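Local coordinates for surface glycoprotein (PDB 5KLH) that is the bilobed ectodomain of a procyclic-stage trypanosome surface antigen and probably serves as a sensor at the parasite surface, at residues L158-A163 / V198-Y203. Numbering follows the deposited sequence.
Sequences LYLVAA and VQVQLY
Leu-160 lies opposite Leu-202 across two parallel strands, and its amide N donates to O of Gln-201 at 2.8 Å, almost straight at 173°. Five such backbone bonds join the pair, running from Leu-158 N to Ala-162 N. Residues 158, 160 and 162 use their NH toward residues 199, 201 and 203, while the carbonyls of Leu-158 and Leu-160 take the amides of Gln-201 and Tyr-203; this zigzag is the mark of parallel pairing.

Tyr-159, Gln-201 and Tyr-203 share one face. CB of Tyr-203 starts 4.0 Å from Leu-160 O, CD1 stays near that same oxygen, and CE1 comes to the edge of the Tyr-159 ring, 4.0 Å from Tyr-159 CD2, the two side chains lying side by side and pointing the same way. At the tip, OH donates to Gln-201 OE1 at 3.0 Å, with the hydroxyl oxygen tilted somewhat out of the amide plane. Gln-201 suits its place because its extended chain, leaving CB with CG anti to the carbonyl carbon (chi1 -58°), carries the amide far enough to meet the phenol two residues on, satisfying a polar group in a buried setting. The same OE1 lies 3.8 Å from Tyr-159 CE2, with amide and ring planes 67° apart.

The other face is aliphatic. Leu-160 CD1 meets Val-200 CG1 at 3.8 Å, and Leu-160 CB rests on Leu-202 CD1; branched residues fill this side without bringing polar groups into it. The small Ala-162 sets its CB 4.2 Å from that same methyl, Leu-202 CD1.

Within the large mixed sheet, strand 197-204 lies between strands 145-164 and 51-63, pairing antiparallel with the latter. Strand 72-79 touches the aliphatic face through Val-75 and Val-77, while on the aromatic face Tyr-203 stacks with Phe-209 of helix 208-215 and meets the ring of Tyr-57.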
ATOM      1  N   LEU A 158       3.970   8.122   2.772  1.00 10.65           N
ATOM      2  CA  LEU A 158       2.599   8.123   2.313  1.00  9.26           C
ATOM      3  C   LEU A 158       2.607   8.132   0.793  1.00 11.94           C
ATOM      4  O   LEU A 158       3.216   9.015   0.202  1.00  9.19           O
ATOM      5  CB  LEU A 158       1.862   9.345   2.863  1.00  9.35           C
ATOM      6  CG  LEU A 158       0.410   9.507   2.409  1.00  7.98           C
ATOM      7  CD1 LEU A 158      -0.454   8.482   3.089  1.00 11.40           C
ATOM      8  CD2 LEU A 158      -0.078  10.910   2.712  1.00  9.44           C
ATOM      9  N   TYR A 159       1.988   7.129   0.173  1.00  7.62           N
ATOM     10  CA  TYR A 159       1.931   7.022  -1.290  1.00  7.33           C
ATOM     11  C   TYR A 159       0.576   7.437  -1.816  1.00 10.24           C
ATOM     12  O   TYR A 159      -0.437   6.861  -1.414  1.00 11.86           O
ATOM     13  CB  TYR A 159       2.202   5.584  -1.741  1.00  9.76           C
ATOM     14  CG  TYR A 159       3.522   5.005  -1.308  1.00  8.08           C
ATOM     15  CD1 TYR A 159       3.712   4.552  -0.002  1.00  8.06           C
ATOM     16  CD2 TYR A 159       4.561   4.865  -2.209  1.00 10.44           C
ATOM     17  CE1 TYR A 159       4.920   3.997   0.387  1.00 13.78           C
ATOM     18  CE2 TYR A 159       5.769   4.306  -1.826  1.00 15.70           C
ATOM     19  CZ  TYR A 159       5.934   3.874  -0.526  1.00 14.24           C
ATOM     20  OH  TYR A 159       7.126   3.310  -0.142  1.00 17.80           O
ATOM     21  N   LEU A 160       0.543   8.403  -2.733  1.00  9.24           N
ATOM     22  CA  LEU A 160      -0.716   8.887  -3.282  1.00  8.54           C
ATOM     23  C   LEU A 160      -0.719   8.658  -4.779  1.00  9.87           C
ATOM     24  O   LEU A 160       0.350   8.575  -5.383  1.00  7.09           O
ATOM     25  CB  LEU A 160      -0.912  10.374  -2.965  1.00  9.37           C
ATOM     26  CG  LEU A 160      -0.837  10.743  -1.484  1.00  8.84           C
ATOM     27  CD1 LEU A 160      -0.890  12.259  -1.272  1.00 10.39           C
ATOM     28  CD2 LEU A 160      -1.985  10.087  -0.746  1.00  9.78           C
ATOM     29  N   VAL A 161      -1.907   8.538  -5.370  1.00  8.39           N
ATOM     30  CA  VAL A 161      -2.011   8.274  -6.805  1.00  7.45           C
ATOM     31  C   VAL A 161      -2.991   9.212  -7.495  1.00 11.13           C
ATOM     32  O   VAL A 161      -4.112   9.441  -7.015  1.00  9.74           O
ATOM     33  CB  VAL A 161      -2.425   6.796  -7.065  1.00  9.84           C
ATOM     34  CG1 VAL A 161      -2.393   6.461  -8.544  1.00  8.71           C
ATOM     35  CG2 VAL A 161      -1.505   5.842  -6.322  1.00 11.35           C
ATOM     36  N   ALA A 162      -2.548   9.765  -8.619  1.00 11.49           N
ATOM     37  CA  ALA A 162      -3.422  10.574  -9.475  1.00 10.95           C
ATOM     38  C   ALA A 162      -3.726   9.848 -10.774  1.00 12.97           C
ATOM     39  O   ALA A 162      -2.870   9.158 -11.322  1.00 12.53           O
ATOM     40  CB  ALA A 162      -2.781  11.928  -9.776  1.00  9.29           C
ATOM     41  N   ALA A 163      -4.947  10.032 -11.262  1.00 11.72           N
ATOM     42  CA  ALA A 163      -5.420   9.489 -12.537  1.00 11.28           C
ATOM     43  C   ALA A 163      -5.699  10.605 -13.536  1.00 12.99           C
ATOM     44  O   ALA A 163      -6.085  11.710 -13.148  1.00 14.97           O
ATOM     45  CB  ALA A 163      -6.680   8.682 -12.325  1.00 16.24           C
ATOM     46  N   VAL A 198       7.003  12.865   7.495  1.00 14.56           N
ATOM     47  CA  VAL A 198       6.501  11.847   6.588  1.00  9.04           C
ATOM     48  C   VAL A 198       6.855  12.189   5.150  1.00 11.37           C
ATOM     49  O   VAL A 198       6.573  13.299   4.703  1.00 13.96           O
ATOM     50  CB  VAL A 198       4.950  11.702   6.709  1.00  7.13           C
ATOM     51  CG1 VAL A 198       4.411  10.815   5.616  1.00 11.58           C
ATOM     52  CG2 VAL A 198       4.592  11.152   8.082  1.00 11.63           C
ATOM     53  N   GLN A 199       7.480  11.253   4.436  1.00 10.04           N
ATOM     54  CA  GLN A 199       7.724  11.432   3.009  1.00 11.24           C
ATOM     55  C   GLN A 199       6.459  11.147   2.214  1.00 10.66           C
ATOM     56  O   GLN A 199       5.890  10.063   2.328  1.00 12.15           O
ATOM     57  CB  GLN A 199       8.853  10.514   2.526  1.00 13.52           C
ATOM     58  CG  GLN A 199      10.214  10.827   3.134  1.00 24.59           C
ATOM     59  CD  GLN A 199      11.318   9.942   2.583  1.00 38.41           C
ATOM     60  OE1 GLN A 199      12.018   9.262   3.336  1.00 43.53           O
ATOM     61  NE2 GLN A 199      11.489   9.957   1.263  1.00 36.38           N
ATOM     62  N   VAL A 200       6.040  12.111   1.399  1.00  9.84           N
ATOM     63  CA  VAL A 200       4.848  11.968   0.578  1.00 10.85           C
ATOM     64  C   VAL A 200       5.278  11.825  -0.869  1.00 11.56           C
ATOM     65  O   VAL A 200       6.060  12.647  -1.361  1.00 10.93           O
ATOM     66  CB  VAL A 200       3.911  13.170   0.718  1.00 10.16           C
ATOM     67  CG1 VAL A 200       2.658  12.944  -0.125  1.00 12.37           C
ATOM     68  CG2 VAL A 200       3.554  13.388   2.175  1.00 11.78           C
ATOM     69  N   GLN A 201       4.808  10.765  -1.531  1.00  6.85           N
ATOM     70  CA  GLN A 201       5.100  10.540  -2.943  1.00  8.53           C
ATOM     71  C   GLN A 201       3.820  10.423  -3.758  1.00 10.80           C
ATOM     72  O   GLN A 201       2.935   9.614  -3.440  1.00 12.66           O
ATOM     73  CB  GLN A 201       5.953   9.268  -3.127  1.00  9.97           C
ATOM     74  CG  GLN A 201       7.274   9.311  -2.356  1.00  9.91           C
ATOM     75  CD  GLN A 201       8.124   8.062  -2.531  1.00 21.02           C
ATOM     76  OE1 GLN A 201       7.792   7.170  -3.309  1.00 17.43           O
ATOM     77  NE2 GLN A 201       9.238   7.999  -1.801  1.00 26.91           N
ATOM     78  N   LEU A 202       3.721  11.219  -4.821  1.00 10.04           N
ATOM     79  CA  LEU A 202       2.547  11.167  -5.693  1.00 12.16           C
ATOM     80  C   LEU A 202       2.928  10.549  -7.037  1.00  9.49           C
ATOM     81  O   LEU A 202       3.807  11.059  -7.741  1.00  9.60           O
ATOM     82  CB  LEU A 202       1.943  12.570  -5.884  1.00  9.71           C
ATOM     83  CG  LEU A 202       0.781  12.688  -6.872  1.00  7.85           C
ATOM     84  CD1 LEU A 202      -0.473  12.034  -6.314  1.00  9.66           C
ATOM     85  CD2 LEU A 202       0.505  14.138  -7.259  1.00 10.52           C
ATOM     86  N   TYR A 203       2.294   9.419  -7.352  1.00  7.35           N
ATOM     87  CA  TYR A 203       2.461   8.705  -8.619  1.00 10.02           C
ATOM     88  C   TYR A 203       1.291   8.937  -9.545  1.00  8.70           C
ATOM     89  O   TYR A 203       0.181   9.292  -9.099  1.00 10.52           O
ATOM     90  CB  TYR A 203       2.583   7.194  -8.383  1.00  7.89           C
ATOM     91  CG  TYR A 203       3.872   6.795  -7.726  1.00  8.28           C
ATOM     92  CD1 TYR A 203       4.015   6.875  -6.354  1.00  9.96           C
ATOM     93  CD2 TYR A 203       4.950   6.344  -8.483  1.00 11.12           C
ATOM     94  CE1 TYR A 203       5.222   6.521  -5.740  1.00 11.48           C
ATOM     95  CE2 TYR A 203       6.146   5.990  -7.886  1.00 12.91           C
ATOM     96  CZ  TYR A 203       6.275   6.085  -6.513  1.00 17.15           C
ATOM     97  OH  TYR A 203       7.467   5.737  -5.899  1.00 16.33           O
TER